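Local coordinates for competence damage-inducible protein A (Enterobacter cloacae subsp. cloacae, PDB 5VU3) that is of unproven function but belongs to the CinA (competence-damaged protein) family, whose relatives include nicotinamide mononucleotide deamidases, at residues S76-T79 with L80-F83; Q89-T92 with E93-A96. All blocks are in the same frame, centred on the assembly; numbering follows the deposited sequence.

Contact 1: residues S76-T79 with L80-F83; sequences SPET and LARF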
# COMPACT_ATOMS: atom_id res chain seq x y z
N SER A 76 13.41 -14.88 -8.09
CA SER A 76 14.51 -15.35 -8.92
C SER A 76 14.44 -14.73 -10.32
O SER A 76 13.37 -14.75 -10.94
CB SER A 76 14.49 -16.87 -9.02
OG SER A 76 15.30 -17.31 -10.09
N PRO A 77 15.54 -14.20 -10.84
CA PRO A 77 15.52 -13.71 -12.23
C PRO A 77 15.17 -14.78 -13.25
O PRO A 77 14.54 -14.47 -14.27
CB PRO A 77 16.95 -13.17 -12.44
CG PRO A 77 17.49 -12.95 -11.05
CD PRO A 77 16.85 -14.01 -10.20
N GLU A 78 15.56 -16.04 -13.00
CA GLU A 78 15.20 -17.10 -13.93
C GLU A 78 13.71 -17.43 -13.85
O GLU A 78 13.12 -17.85 -14.85
CB GLU A 78 16.04 -18.35 -13.66
CG GLU A 78 15.87 -19.44 -14.72
CD GLU A 78 16.21 -18.96 -16.13
OE1 GLU A 78 17.12 -18.11 -16.29
OE2 GLU A 78 15.58 -19.45 -17.09
N THR A 79 13.09 -17.26 -12.67
CA THR A 79 11.64 -17.36 -12.60
C THR A 79 10.99 -16.32 -13.50
O THR A 79 10.08 -16.63 -14.29
CB THR A 79 11.15 -17.21 -11.16
OG1 THR A 79 11.56 -18.36 -10.40
CG2 THR A 79 9.63 -17.10 -11.10
N LEU A 80 11.45 -15.07 -13.41
CA LEU A 80 10.90 -14.02 -14.26
C LEU A 80 11.22 -14.27 -15.72
O LEU A 80 10.41 -13.94 -16.59
CB LEU A 80 11.44 -12.66 -13.82
CG LEU A 80 11.00 -12.22 -12.42
CD1 LEU A 80 11.80 -11.02 -11.97
CD2 LEU A 80 9.52 -11.92 -12.39
N ALA A 81 12.38 -14.86 -16.02
CA ALA A 81 12.74 -15.12 -17.41
C ALA A 81 11.85 -16.19 -18.02
O ALA A 81 11.40 -16.05 -19.16
CB ALA A 81 14.21 -15.52 -17.51
N ARG A 82 11.58 -17.26 -17.27
CA ARG A 82 10.80 -18.37 -17.81
C ARG A 82 9.30 -18.08 -17.82
O ARG A 82 8.61 -18.45 -18.76
CB ARG A 82 11.07 -19.64 -17.01
CG ARG A 82 12.51 -20.11 -17.08
CD ARG A 82 12.75 -21.30 -16.17
NE ARG A 82 11.99 -22.47 -16.59
CZ ARG A 82 12.46 -23.71 -16.58
NH1 ARG A 82 13.70 -23.93 -16.17
NH2 ARG A 82 11.70 -24.72 -16.98
N PHE A 83 8.79 -17.42 -16.77
CA PHE A 83 7.35 -17.33 -16.58
C PHE A 83 6.80 -15.91 -16.50
O PHE A 83 5.57 -15.75 -16.46
CB PHE A 83 6.94 -18.10 -15.31
CG PHE A 83 7.39 -19.53 -15.30
CD1 PHE A 83 6.86 -20.43 -16.21
CD2 PHE A 83 8.34 -19.96 -14.40
CE1 PHE A 83 7.28 -21.75 -16.22
CE2 PHE A 83 8.76 -21.29 -14.40
CZ PHE A 83 8.23 -22.18 -15.30
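Ser76 O takes the amide of Leu80 in its carbonyl plane at 3.1 Å, the first of four successive i to i+4 bonds that run through Phe83 N and make up nearly the whole of the short helix 77-83. Ser76 is its N-cap: OG accepts two weak bonds, from Thr79 N at 3.4 Å and, more bent, from Glu78 N. Leu80 lies on the same turn, its CB near Pro77 O and its CG near Ser76 O, so the branched end passes beside the opening carbonyls.

On the exposed flank Glu78 and Arg82 lie one turn apart, and what meets is carboxylate against aliphatic chain. Glu78 bends at chi2 (58°), which brings OE2 alongside the arginine methylenes, 3.1 Å from Arg82 CG. The charged ends do not pair: Glu78 OE2 stays 4.7 Å from Arg82 NE, and carboxylate and guanidinium planes stand 78° apart. Any attraction between the charges is probably modest at this distance and on this exposed surface. Further along the helix, Thr79 O receives Phe83 N at 2.9 Å, and the same oxygen lies 3.8 Å from Phe83 CD2. Arg82 CB sits over one face of that ring, offset toward its rim.

The helix rides on the outside of the fold. Thr79 and Phe83 face helix 88-101, whose Glu93 takes the hydroxyl of Thr79, while Pro77 and Leu80 touch Glu70 of the preceding helix 66-73.

Contact 2: residues Q89-T92 with E93-A96; sequences QTVT and EMAA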
# COMPACT_ATOMS: atom_id res chain seq x y z
N GLN A 89 4.16 -18.92 -10.56
CA GLN A 89 5.50 -19.10 -10.00
C GLN A 89 5.98 -17.83 -9.30
O GLN A 89 6.52 -17.89 -8.19
CB GLN A 89 6.48 -19.51 -11.10
CG GLN A 89 6.27 -20.93 -11.63
CD GLN A 89 5.24 -21.02 -12.75
OE1 GLN A 89 4.54 -20.05 -13.05
NE2 GLN A 89 5.14 -22.19 -13.37
N THR A 90 5.77 -16.68 -9.93
CA THR A 90 6.28 -15.44 -9.34
C THR A 90 5.51 -15.07 -8.07
O THR A 90 6.12 -14.66 -7.08
CB THR A 90 6.23 -14.30 -10.37
OG1 THR A 90 7.20 -14.54 -11.38
CG2 THR A 90 6.54 -12.96 -9.71
N VAL A 91 4.18 -15.22 -8.07
CA VAL A 91 3.44 -14.83 -6.87
C VAL A 91 3.71 -15.80 -5.73
O VAL A 91 3.66 -15.41 -4.56
CB VAL A 91 1.93 -14.70 -7.15
CG1 VAL A 91 1.66 -13.44 -7.98
CG2 VAL A 91 1.39 -15.95 -7.82
N THR A 92 4.02 -17.06 -6.04
CA THR A 92 4.44 -17.99 -4.99
C THR A 92 5.68 -17.45 -4.28
O THR A 92 5.74 -17.44 -3.04
CB THR A 92 4.72 -19.37 -5.59
OG1 THR A 92 3.50 -19.95 -6.04
CG2 THR A 92 5.35 -20.28 -4.53
N GLU A 93 6.67 -17.00 -5.04
CA GLU A 93 7.89 -16.49 -4.43
C GLU A 93 7.64 -15.17 -3.72
O GLU A 93 8.20 -14.91 -2.65
CB GLU A 93 9.00 -16.34 -5.48
CG GLU A 93 9.41 -17.66 -6.15
CD GLU A 93 10.43 -17.48 -7.28
OE1 GLU A 93 10.87 -16.34 -7.54
OE2 GLU A 93 10.78 -18.49 -7.92
N MET A 94 6.79 -14.32 -4.31
CA MET A 94 6.44 -13.05 -3.66
C MET A 94 5.76 -13.29 -2.32
O MET A 94 6.08 -12.63 -1.33
CB MET A 94 5.52 -12.24 -4.57
CG MET A 94 6.17 -11.63 -5.80
SD MET A 94 4.91 -10.83 -6.82
CE MET A 94 4.37 -9.46 -5.78
N ALA A 95 4.82 -14.24 -2.28
CA ALA A 95 4.06 -14.48 -1.05
C ALA A 95 4.95 -15.06 0.04
O ALA A 95 4.83 -14.70 1.21
CB ALA A 95 2.88 -15.40 -1.34
N ALA A 96 5.85 -15.98 -0.33
CA ALA A 96 6.75 -16.57 0.66
C ALA A 96 7.68 -15.52 1.25
O ALA A 96 7.91 -15.49 2.47
CB ALA A 96 7.56 -17.70 0.02
O HOH W 1 8.75 -20.49 -8.51
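Glu93 meets Gln89 one turn back in the middle of helix 88-101, an alpha-helix laid on the mixed beta-sheet of this alpha/beta fold. Its N-H reaches Gln89 O at 3.3 Å. The side chain starts back along the helix, CG lying beside the backbone N (chi1 -62°), and brings CG to 3.5 Å from the same Gln89 O. Beyond CG the chain is extended, and a water joins the two residues by donating to Glu93 OE2 at 2.9 Å and, weakly, to Gln89 O. Both carboxylate oxygens also have partners on helix 77-83 and its N-cap.

Met94 comes next. Its N-H bonds to Thr90 O in the carbonyl plane, and its thioether crosses the threonine methyl at an angle, with SD 3.9 Å from Thr90 CG2. Thr90 has its methyl anti to the backbone N, which turns CG2 to the methionine while OG1 bonds to Thr84 O. Val91 CG1 makes a looser apolar contact with the same sulfur, and both Val91 and Met94 reach Ala109 on strand 106-112.

Ala95 is buried against the sheet, touching Ala109 as well as Ala131 and Asn133 of strand 127-134. Ala95 N donates to Val91 O at 2.8 Å, and Ala95 CB lies 3.3 Å from that carbonyl oxygen. Ala96 completes the turn on the partly exposed side: Ala96 N bonds to Thr92 O at 3.1 Å, and Ala96 CB lies 3.6 Å from that same oxygen.

How the contacts relate
Contact 1 and contact 2 lie on consecutive helices, 77-83 and 88-101, with centres about 11 Å apart, and Glu93 of the second ties them together. Its OE2 is 2.6 Å from Thr79 OG1 and its OE1 3.0 Å from Ser76 N, both probable hydrogen bonds, so one carboxylate spans the N-terminal end of the shorter helix. Closer to the connecting loop the two pack through Thr79 CG2 against Thr90 OG1 at 3.5 Å and Phe83 CD2 against Gln89 CG at 3.6 Å. Helix 88-101 rests on the sheet, and helix 77-83 packs against part of its far side, at the surface.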